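Local coordinates for plasmin and fibronectin-binding protein A (PDB 4MR0) that acts as a fibronectin-dependent adhesin and invasin of Streptococcus pneumoniae, binding human fibronectin, plasmin, plasminogen and serum albumin, at residues S489-V494 and K512-V517; V517-F522 and N550-T555. All coordinates share one frame; numbering follows the deposited sequence.

In the fold
Both contacts lie near the C-terminal end of a parallel beta-helix, consistent with the pectate lyase-like family. Their centres are 12 Å apart. Interaction 1 pairs successive coils in parallel, the first of them in the repeat PbH1 5. Interaction 2 adds strand 551-556 antiparallel to the far side of strand 515-523, so the coil-to-coil stacking ends in a hairpin with strand 559-564. Val517 belongs to both contacts. Two probable hydrogen bonds tie them together: Thr555 OG1 lies 2.8 Å from Ile515 O, and Asn520 ND2 lies 3.1 Å from Val494 O. Asn520 OD1 accepts from Asn497 N. The manganese-binding residues lie earlier in the chain.

Interaction 1: S489-V494 and K512-V517; sequences SDNLVV and KGKITV
Asp490 reaches across to Lys514 where two successive coils of the beta-helix begin to pair. Its CB starts a side chain that runs with CG anti to the backbone N (chi1 -162°), which brings the carboxylate over the turn of the next coil. CG stands 4.0 Å from Lys514 N. The branch that does the work is OD1. It accepts the backbone N-H of Lys514 at 2.8 Å, nearly in line with its own C-O bond. OD1 also meets Lys514 CB at 3.6 Å and touches Gly513 CA. The same oxygen takes the N-H of Asn491, which comes from the other face of the carboxylate plane. Gly513 has a positive phi (67°), which suits glycine. The side chain of Lys514 passes Asn491, its CD 3.9 Å from Asn491 OD1, and its end then leads away.

Beyond this bond the backbones run parallel, their axes 4° apart. Leu492 N donates to Lys514 O, and Leu492 O accepts from Thr516 N at 2.9 Å. Val494 N continues the pattern to Thr516 O. A water also donates to Leu492 O and lies 2.6 Å from Thr516 OG1.

The two faces differ. Leu492 pairs with Ile515 on the buried one, where Leu492 CD2 meets Ile515 CG2 at 4.4 Å. On the same face Val494 CB lies 4.3 Å from Val517 CG2. Leu485, Ile506 and Ile508 pack here from strands 483-486 and 506-509 of the beta-helix. Val493 and Thr516 are in register on the more exposed face.

This is the coil-to-coil stacking of a parallel beta-helix: regular backbone bonds, with apolar residues meeting inside. At its start the Lys514 N-H bond joins the two coils, while the Asn491 N-H bond, within its own segment, probably helps fix the carboxylate.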
loop_
_atom_site.group_PDB
_atom_site.type_symbol
_atom_site.label_atom_id
_atom_site.label_comp_id
_atom_site.label_asym_id
_atom_site.label_seq_id
_atom_site.Cartn_x
_atom_site.Cartn_y
_atom_site.Cartn_z
ATOM N N SER A 489 2.242 -5.225 22.644
ATOM C CA SER A 489 1.982 -4.898 24.042
ATOM C C SER A 489 0.745 -5.482 24.702
ATOM O O SER A 489 0.697 -5.601 25.927
ATOM C CB SER A 489 1.929 -3.377 24.215
ATOM O OG SER A 489 3.143 -2.771 23.817
ATOM N N ASP A 490 -0.264 -5.830 23.915
ATOM C CA ASP A 490 -1.484 -6.356 24.513
ATOM C C ASP A 490 -2.471 -6.808 23.452
ATOM O O ASP A 490 -2.430 -6.349 22.306
ATOM C CB ASP A 490 -2.115 -5.263 25.389
ATOM C CG ASP A 490 -3.121 -5.805 26.391
ATOM O OD1 ASP A 490 -3.249 -7.043 26.529
ATOM O OD2 ASP A 490 -3.779 -4.976 27.058
ATOM N N ASN A 491 -3.356 -7.717 23.851
ATOM C CA ASN A 491 -4.388 -8.251 22.976
ATOM C C ASN A 491 -3.908 -8.772 21.630
ATOM O O ASN A 491 -4.296 -8.266 20.576
ATOM C CB ASN A 491 -5.489 -7.205 22.778
ATOM C CG ASN A 491 -6.279 -6.952 24.052
ATOM O OD1 ASN A 491 -6.797 -7.890 24.663
ATOM N ND2 ASN A 491 -6.375 -5.691 24.458
ATOM N N LEU A 492 -3.048 -9.783 21.675
ATOM C CA LEU A 492 -2.543 -10.416 20.466
ATOM C C LEU A 492 -3.288 -11.735 20.292
ATOM O O LEU A 492 -3.359 -12.538 21.223
ATOM C CB LEU A 492 -1.042 -10.705 20.581
ATOM C CG LEU A 492 -0.454 -11.588 19.469
ATOM C CD1 LEU A 492 -0.507 -10.857 18.143
ATOM C CD2 LEU A 492 0.992 -11.962 19.807
ATOM N N VAL A 493 -3.846 -11.946 19.105
ATOM C CA VAL A 493 -4.566 -13.182 18.792
ATOM C C VAL A 493 -4.021 -13.772 17.495
ATOM O O VAL A 493 -4.056 -13.124 16.445
ATOM C CB VAL A 493 -6.089 -12.938 18.612
ATOM C CG1 VAL A 493 -6.770 -14.220 18.110
ATOM C CG2 VAL A 493 -6.709 -12.493 19.932
ATOM N N VAL A 494 -3.505 -14.993 17.575
ATOM C CA VAL A 494 -2.974 -15.687 16.403
ATOM C C VAL A 494 -3.670 -17.039 16.425
ATOM O O VAL A 494 -3.277 -17.931 17.186
ATOM C CB VAL A 494 -1.444 -15.879 16.512
ATOM C CG1 VAL A 494 -0.893 -16.425 15.201
ATOM C CG2 VAL A 494 -0.784 -14.552 16.864
ATOM N N LYS A 512 3.750 -8.687 25.366
ATOM C CA LYS A 512 3.218 -8.610 26.722
ATOM C C LYS A 512 1.693 -8.562 26.732
ATOM O O LYS A 512 1.050 -8.577 25.682
ATOM C CB LYS A 512 3.787 -7.365 27.422
ATOM C CG LYS A 512 5.315 -7.386 27.538
ATOM C CD LYS A 512 5.951 -5.994 27.470
ATOM C CE LYS A 512 5.904 -5.246 28.801
ATOM N NZ LYS A 512 6.700 -3.981 28.728
ATOM N N GLY A 513 1.119 -8.507 27.927
ATOM C CA GLY A 513 -0.324 -8.456 28.042
ATOM C C GLY A 513 -1.009 -9.728 27.578
ATOM O O GLY A 513 -0.410 -10.805 27.567
ATOM N N LYS A 514 -2.268 -9.595 27.172
ATOM C CA LYS A 514 -3.055 -10.736 26.727
ATOM C C LYS A 514 -2.632 -11.335 25.389
ATOM O O LYS A 514 -2.609 -10.660 24.353
ATOM C CB LYS A 514 -4.538 -10.359 26.675
ATOM C CG LYS A 514 -5.444 -11.550 26.402
ATOM C CD LYS A 514 -6.897 -11.222 26.669
ATOM C CE LYS A 514 -7.751 -12.471 26.554
ATOM N NZ LYS A 514 -7.250 -13.556 27.451
ATOM N N ILE A 515 -2.306 -12.621 25.428
ATOM C CA ILE A 515 -1.887 -13.356 24.247
ATOM C C ILE A 515 -2.732 -14.622 24.108
ATOM O O ILE A 515 -2.959 -15.345 25.088
ATOM C CB ILE A 515 -0.405 -13.737 24.345
ATOM C CG1 ILE A 515 0.443 -12.459 24.417
ATOM C CG2 ILE A 515 -0.002 -14.603 23.154
ATOM C CD1 ILE A 515 1.936 -12.701 24.521
ATOM N N THR A 516 -3.203 -14.878 22.891
ATOM C CA THR A 516 -4.030 -16.047 22.611
ATOM C C THR A 516 -3.606 -16.649 21.285
ATOM O O THR A 516 -3.679 -15.994 20.248
ATOM C CB THR A 516 -5.525 -15.675 22.504
ATOM O OG1 THR A 516 -5.916 -14.912 23.647
ATOM C CG2 THR A 516 -6.381 -16.937 22.440
ATOM N N VAL A 517 -3.145 -17.893 21.327
ATOM C CA VAL A 517 -2.715 -18.598 20.127
ATOM C C VAL A 517 -3.497 -19.903 20.134
ATOM O O VAL A 517 -3.180 -20.817 20.893
ATOM C CB VAL A 517 -1.201 -18.878 20.168
ATOM C CG1 VAL A 517 -0.770 -19.618 18.909
ATOM C CG2 VAL A 517 -0.442 -17.564 20.288
HETATM O O HOH W 1 -5.340 -12.373 23.320
#

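Interaction 2: V517-F522 and N550-T555; sequences VLNNQF and NFNIVT
Val517 and Ile553 form a single antiparallel hydrogen-bonded bridge. Val517 N donates to Ile553 O at 2.9 Å, and Ile553 N returns a bond to Val517 O on a lone pair.

Amide bonds take over where the backbones part. Asn552 OD1 accepts Asn519 N-H at 2.7 Å, from above its carbonyl plane. Asn552 ND2 gives a longer bond to Asn519 OD1; these two amides stand nearly perpendicular, 81° apart. Asn550 ND2 donates to Asn520 O at 2.6 Å.

Two waters bridge the segments. One accepts from Asn520 N and Asn520 ND2 and donates to Phe551 O. The other accepts from Phe522 N and Asn550 ND2.

Apolar packing is modest. The side chains of Val517 and Ile553 lie side by side, their CB atoms 3.9 Å apart. Leu518 CD2 touches Val554 CG1. The amide of Asn550 sits at the edge of the Phe522 ring, which stacks with Tyr529.

Strand 551-556, paired with strand 559-564, thus lies along the edge of the last parallel strand, 515-523. The chemistry implies that asparagine amides and water replace regular strand pairing once the bridge ends.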
loop_
_atom_site.group_PDB
_atom_site.type_symbol
_atom_site.label_atom_id
_atom_site.label_comp_id
_atom_site.label_asym_id
_atom_site.label_seq_id
_atom_site.Cartn_x
_atom_site.Cartn_y
_atom_site.Cartn_z
ATOM N N VAL A 517 -3.145 -17.893 21.327
ATOM C CA VAL A 517 -2.715 -18.598 20.127
ATOM C C VAL A 517 -3.497 -19.903 20.134
ATOM O O VAL A 517 -3.180 -20.817 20.893
ATOM C CB VAL A 517 -1.201 -18.878 20.168
ATOM C CG1 VAL A 517 -0.770 -19.618 18.909
ATOM C CG2 VAL A 517 -0.442 -17.564 20.288
ATOM N N LEU A 518 -4.523 -19.984 19.291
ATOM C CA LEU A 518 -5.378 -21.164 19.279
ATOM C C LEU A 518 -5.586 -21.902 17.971
ATOM O O LEU A 518 -5.957 -21.323 16.950
ATOM C CB LEU A 518 -6.760 -20.804 19.832
ATOM C CG LEU A 518 -6.825 -20.130 21.203
ATOM C CD1 LEU A 518 -8.238 -19.613 21.442
ATOM C CD2 LEU A 518 -6.406 -21.114 22.289
ATOM N N ASN A 519 -5.351 -23.206 18.041
ATOM C CA ASN A 519 -5.560 -24.122 16.937
ATOM C C ASN A 519 -5.090 -23.747 15.542
ATOM O O ASN A 519 -5.870 -23.737 14.591
ATOM C CB ASN A 519 -7.039 -24.488 16.908
ATOM C CG ASN A 519 -7.549 -24.901 18.281
ATOM O OD1 ASN A 519 -6.962 -25.759 18.935
ATOM N ND2 ASN A 519 -8.638 -24.292 18.722
ATOM N N ASN A 520 -3.807 -23.441 15.423
ATOM C CA ASN A 520 -3.227 -23.136 14.129
ATOM C C ASN A 520 -2.829 -24.515 13.596
ATOM O O ASN A 520 -2.700 -25.460 14.374
ATOM C CB ASN A 520 -2.002 -22.243 14.301
ATOM C CG ASN A 520 -2.360 -20.866 14.828
ATOM O OD1 ASN A 520 -2.896 -20.029 14.101
ATOM N ND2 ASN A 520 -2.074 -20.627 16.102
ATOM N N GLN A 521 -2.667 -24.639 12.284
ATOM C CA GLN A 521 -2.285 -25.910 11.672
ATOM C C GLN A 521 -0.943 -25.783 10.958
ATOM O O GLN A 521 -0.659 -24.765 10.321
ATOM C CB GLN A 521 -3.367 -26.367 10.689
ATOM C CG GLN A 521 -4.572 -27.018 11.355
ATOM C CD GLN A 521 -5.741 -27.197 10.398
ATOM O OE1 GLN A 521 -5.567 -27.630 9.255
ATOM N NE2 GLN A 521 -6.944 -26.873 10.867
ATOM N N PHE A 522 -0.116 -26.819 11.071
ATOM C CA PHE A 522 1.209 -26.810 10.453
ATOM C C PHE A 522 1.459 -28.087 9.661
ATOM O O PHE A 522 1.154 -29.184 10.125
ATOM C CB PHE A 522 2.282 -26.662 11.536
ATOM C CG PHE A 522 2.047 -25.507 12.470
ATOM C CD1 PHE A 522 2.512 -24.235 12.160
ATOM C CD2 PHE A 522 1.341 -25.692 13.650
ATOM C CE1 PHE A 522 2.281 -23.161 13.022
ATOM C CE2 PHE A 522 1.103 -24.629 14.520
ATOM C CZ PHE A 522 1.571 -23.360 14.204
ATOM N N ASN A 550 2.652 -28.703 17.769
ATOM C CA ASN A 550 1.516 -27.799 17.770
ATOM C C ASN A 550 0.918 -27.728 19.174
ATOM O O ASN A 550 0.750 -28.747 19.846
ATOM C CB ASN A 550 0.457 -28.299 16.790
ATOM C CG ASN A 550 -0.543 -27.224 16.409
ATOM O OD1 ASN A 550 -0.720 -26.236 17.127
ATOM N ND2 ASN A 550 -1.213 -27.417 15.275
ATOM N N PHE A 551 0.616 -26.517 19.620
ATOM C CA PHE A 551 0.014 -26.312 20.931
ATOM C C PHE A 551 -0.659 -24.956 20.968
ATOM O O PHE A 551 -0.564 -24.182 20.015
ATOM C CB PHE A 551 1.058 -26.397 22.053
ATOM C CG PHE A 551 2.194 -25.418 21.918
ATOM C CD1 PHE A 551 3.276 -25.696 21.089
ATOM C CD2 PHE A 551 2.190 -24.223 22.639
ATOM C CE1 PHE A 551 4.338 -24.798 20.975
ATOM C CE2 PHE A 551 3.244 -23.318 22.532
ATOM C CZ PHE A 551 4.322 -23.607 21.701
ATOM N N ASN A 552 -1.349 -24.672 22.065
ATOM C CA ASN A 552 -2.024 -23.400 22.202
ATOM C C ASN A 552 -1.459 -22.611 23.364
ATOM O O ASN A 552 -0.829 -23.162 24.267
ATOM C CB ASN A 552 -3.529 -23.600 22.402
ATOM C CG ASN A 552 -4.189 -24.288 21.221
ATOM O OD1 ASN A 552 -3.775 -24.114 20.071
ATOM N ND2 ASN A 552 -5.239 -25.062 21.498
ATOM N N ILE A 553 -1.672 -21.305 23.317
ATOM C CA ILE A 553 -1.220 -20.419 24.370
ATOM C C ILE A 553 -2.431 -19.614 24.785
ATOM O O ILE A 553 -3.197 -19.155 23.939
ATOM C CB ILE A 553 -0.145 -19.440 23.876
ATOM C CG1 ILE A 553 1.063 -20.216 23.347
ATOM C CG2 ILE A 553 0.254 -18.501 25.011
ATOM C CD1 ILE A 553 2.106 -19.338 22.683
ATOM N N VAL A 554 -2.612 -19.457 26.086
ATOM C CA VAL A 554 -3.727 -18.684 26.597
ATOM C C VAL A 554 -3.196 -17.855 27.743
ATOM O O VAL A 554 -2.153 -18.175 28.318
ATOM C CB VAL A 554 -4.875 -19.594 27.112
ATOM C CG1 VAL A 554 -5.276 -20.581 26.027
ATOM C CG2 VAL A 554 -4.446 -20.330 28.374
ATOM N N THR A 555 -3.904 -16.783 28.067
ATOM C CA THR A 555 -3.505 -15.917 29.159
ATOM C C THR A 555 -4.559 -16.060 30.240
ATOM O O THR A 555 -5.744 -15.843 29.997
ATOM C CB THR A 555 -3.423 -14.453 28.700
ATOM O OG1 THR A 555 -2.496 -14.351 27.614
ATOM C CG2 THR A 555 -2.961 -13.558 29.839
HETATM O O HOH W 2 -1.823 -23.509 17.457
HETATM O O HOH W 3 -1.354 -29.124 12.848
#